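Local coordinates for cytochrome c, 1 heme-binding site (Geobacter sulfurreducens, PDB 4RLR), which binds a single heme, probably carries electrons, and is essential for accepting electrons from an electrode, at residues G19-D24 and Q44-D49. Numbering follows the deposited sequence.
With HEM (protoporphyrin IX containing Fe), chain B.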
loop_
_atom_site.group_PDB
_atom_site.type_symbol
_atom_site.label_atom_id
_atom_site.label_comp_id
_atom_site.label_asym_id
_atom_site.label_seq_id
_atom_site.Cartn_x
_atom_site.Cartn_y
_atom_site.Cartn_z
ATOM N N GLY A 19 3.781 -10.222 6.483
ATOM C CA GLY A 19 4.533 -11.430 6.201
ATOM C C GLY A 19 5.675 -11.214 5.212
ATOM O O GLY A 19 6.693 -11.905 5.245
ATOM N N CYS A 20 5.500 -10.257 4.313
ATOM C CA CYS A 20 6.437 -10.044 3.183
ATOM C C CYS A 20 6.905 -8.598 3.167
ATOM O O CYS A 20 7.693 -8.186 2.310
ATOM C CB CYS A 20 5.744 -10.364 1.852
ATOM S SG CYS A 20 5.079 -11.994 1.723
ATOM N N HIS A 21 6.373 -7.805 4.088
ATOM C CA HIS A 21 6.683 -6.387 4.133
ATOM C C HIS A 21 7.044 -5.937 5.562
ATOM O O HIS A 21 6.876 -4.774 5.895
ATOM C CB HIS A 21 5.521 -5.550 3.596
ATOM C CG HIS A 21 5.273 -5.681 2.122
ATOM N ND1 HIS A 21 6.094 -5.121 1.171
ATOM C CD2 HIS A 21 4.260 -6.262 1.439
ATOM C CE1 HIS A 21 5.609 -5.365 -0.029
ATOM N NE2 HIS A 21 4.488 -6.052 0.102
ATOM N N GLY A 22 7.542 -6.856 6.395
ATOM C CA GLY A 22 7.951 -6.513 7.748
ATOM C C GLY A 22 9.412 -6.719 8.104
ATOM O O GLY A 22 10.307 -6.216 7.437
ATOM N N ALA A 23 9.665 -7.454 9.182
ATOM C CA ALA A 23 11.025 -7.588 9.718
ATOM C C ALA A 23 11.999 -8.310 8.791
ATOM O O ALA A 23 13.210 -8.114 8.909
ATOM C CB ALA A 23 10.994 -8.302 11.046
ATOM N N ASP A 24 11.478 -9.141 7.888
ATOM C CA ASP A 24 12.327 -9.905 6.986
ATOM C C ASP A 24 12.466 -9.302 5.600
ATOM O O ASP A 24 13.109 -9.903 4.719
ATOM C CB ASP A 24 11.817 -11.330 6.860
ATOM C CG ASP A 24 11.973 -12.100 8.155
ATOM O OD1 ASP A 24 13.056 -12.015 8.774
ATOM O OD2 ASP A 24 10.999 -12.748 8.572
ATOM N N GLN A 44 10.276 -12.035 -0.098
ATOM C CA GLN A 44 10.133 -10.743 0.567
ATOM C C GLN A 44 10.217 -9.514 -0.343
ATOM O O GLN A 44 10.985 -9.492 -1.291
ATOM C CB GLN A 44 11.217 -10.589 1.614
ATOM C CG GLN A 44 11.158 -11.632 2.708
ATOM C CD GLN A 44 9.965 -11.434 3.598
ATOM O OE1 GLN A 44 9.669 -10.314 4.010
ATOM N NE2 GLN A 44 9.268 -12.519 3.900
ATOM N N GLY A 45 9.426 -8.489 -0.012
ATOM C CA GLY A 45 9.493 -7.212 -0.657
ATOM C C GLY A 45 10.268 -6.216 0.174
ATOM O O GLY A 45 11.403 -6.498 0.610
ATOM N N MET A 46 9.671 -5.048 0.380
ATOM C CA MET A 46 10.272 -3.991 1.192
ATOM C C MET A 46 9.362 -3.603 2.369
ATOM O O MET A 46 8.134 -3.808 2.330
ATOM C CB MET A 46 10.601 -2.759 0.351
ATOM C CG MET A 46 9.408 -1.992 -0.212
ATOM S SD MET A 46 8.377 -2.853 -1.386
ATOM C CE MET A 46 9.485 -3.145 -2.768
ATOM N N ARG A 47 10.003 -3.093 3.419
ATOM C CA ARG A 47 9.349 -2.752 4.680
ATOM C C ARG A 47 8.214 -1.768 4.513
ATOM O O ARG A 47 8.392 -0.708 3.934
ATOM C CB ARG A 47 10.381 -2.156 5.660
ATOM C CG ARG A 47 9.810 -1.830 7.020
ATOM C CD ARG A 47 10.912 -1.413 7.993
ATOM N NE ARG A 47 10.380 -1.437 9.340
ATOM C CZ ARG A 47 10.963 -0.920 10.413
ATOM N NH1 ARG A 47 12.131 -0.279 10.314
ATOM N NH2 ARG A 47 10.365 -1.050 11.587
ATOM N N MET A 48 7.041 -2.131 5.029
ATOM C CA MET A 48 5.895 -1.226 5.063
ATOM C C MET A 48 5.152 -1.325 6.407
ATOM O O MET A 48 4.014 -0.923 6.521
ATOM C CB MET A 48 4.922 -1.583 3.938
ATOM C CG MET A 48 5.415 -1.282 2.584
ATOM S SD MET A 48 4.171 -1.646 1.351
ATOM C CE MET A 48 5.225 -1.739 -0.066
ATOM N N ASP A 49 5.802 -1.880 7.414
ATOM C CA ASP A 49 5.107 -2.248 8.663
ATOM C C ASP A 49 5.116 -1.170 9.756
ATOM O O ASP A 49 4.871 -1.456 10.920
ATOM C CB ASP A 49 5.641 -3.578 9.218
ATOM C CG ASP A 49 7.080 -3.497 9.675
ATOM O OD1 ASP A 49 7.706 -2.431 9.565
ATOM O OD2 ASP A 49 7.587 -4.494 10.179
HETATM C CHA HEM B . 5.335 -5.033 -3.657
HETATM C CHB HEM B . 1.668 -3.547 -0.883
HETATM C CHC HEM B . 1.145 -8.130 0.518
HETATM C CHD HEM B . 5.133 -9.493 -1.749
HETATM C C1A HEM B . 4.330 -4.277 -3.087
HETATM C C2A HEM B . 4.061 -2.908 -3.430
HETATM C C3A HEM B . 3.050 -2.485 -2.670
HETATM C C4A HEM B . 2.648 -3.577 -1.826
HETATM C CMA HEM B . 2.416 -1.089 -2.649
HETATM C CAA HEM B . 4.834 -2.121 -4.501
HETATM C CBA HEM B . 6.050 -1.372 -3.959
HETATM C CGA HEM B . 6.599 -0.526 -5.097
HETATM O O1A HEM B . 6.083 0.574 -5.382
HETATM O O2A HEM B . 7.561 -0.968 -5.738
HETATM C C1B HEM B . 1.217 -4.679 -0.250
HETATM C C2B HEM B . 0.081 -4.727 0.613
HETATM C C3B HEM B . -0.080 -5.991 0.999
HETATM C C4B HEM B . 0.959 -6.772 0.374
HETATM C CMB HEM B . -0.695 -3.463 0.975
HETATM C CAB HEM B . -1.165 -6.580 1.906
HETATM C CBB HEM B . -2.450 -6.248 1.622
HETATM C C1C HEM B . 2.197 -8.868 0.059
HETATM C C2C HEM B . 2.385 -10.267 0.358
HETATM C C3C HEM B . 3.514 -10.661 -0.255
HETATM C C4C HEM B . 4.016 -9.515 -0.985
HETATM C CMC HEM B . 1.452 -11.068 1.295
HETATM C CAC HEM B . 4.189 -12.062 -0.306
HETATM C CBC HEM B . 3.455 -13.197 -0.296
HETATM C C1D HEM B . 5.576 -8.398 -2.435
HETATM C C2D HEM B . 6.794 -8.390 -3.197
HETATM C C3D HEM B . 6.871 -6.992 -3.798
HETATM C C4D HEM B . 5.680 -6.314 -3.333
HETATM C CMD HEM B . 7.795 -9.565 -3.330
HETATM C CAD HEM B . 7.971 -6.424 -4.701
HETATM C CBD HEM B . 7.829 -6.958 -6.121
HETATM C CGD HEM B . 6.625 -6.299 -6.742
HETATM O O1D HEM B . 6.601 -5.069 -6.978
HETATM O O2D HEM B . 5.659 -7.028 -7.005
HETATM N NA HEM B . 3.434 -4.673 -2.123
HETATM N NB HEM B . 1.722 -5.943 -0.395
HETATM N NC HEM B . 3.200 -8.447 -0.791
HETATM N ND HEM B . 4.941 -7.169 -2.535
HETATM FE FE HEM B . 3.285 -6.530 -1.381
HETATM O O HOH W 1 8.913 -9.450 6.223
#
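The proximal side of the heme pocket is built here, where His21 meets the backbone of Met46 and binds the heme iron. His21 NE2 lies 2.0 Å from HEM FE, and Met84 supplies the other axial ligand. The other ring nitrogen, His21 ND1, donates to Met46 O at 2.7 Å. The acceptor lies in the ring plane, and this bond helps hold the ring against rotation about the iron-nitrogen bond. It probably also makes the histidine a stronger donor to iron. Met48 SD sits over one ring face, 4.2 Å from the ring centroid and 18° off its normal. The Met48 chain runs extended beyond CG, which carries its CE on to the porphyrin at HEM C3A. Met46 SD comes to the ring edge instead. Cys20 and His21 belong to the CXXCH heme-binding motif of c-type cytochromes, and Cys20 is attached covalently to the heme, its SG next to HEM CAC. The segment 44-49 follows this motif through backbone bonds, Gly45 N to Cys20 O and Met48 N to His21 O, the latter nearly straight at 2.8 Å. Gln44 bends at chi2 (-70°) and lays its amide along Gly19 and Cys20. Gln44 NE2 donates to Gly19 O at 3.0 Å, in the plane of both groups. A water beside Gln44 OE1, which appears to donate to it, accepts from Gly22 N and Asp24 N. A leucine in place of Gln44 would probably leave Gly19 O without this donor and the water without its amide partner. At the far end Asp49 OD2 packs 3.2 Å from Gly22 CA, while Asp49 OD1 forms a salt bridge with Arg47 NE. Phe13 of helix 5-16 touches His21, Met48 and Asp49.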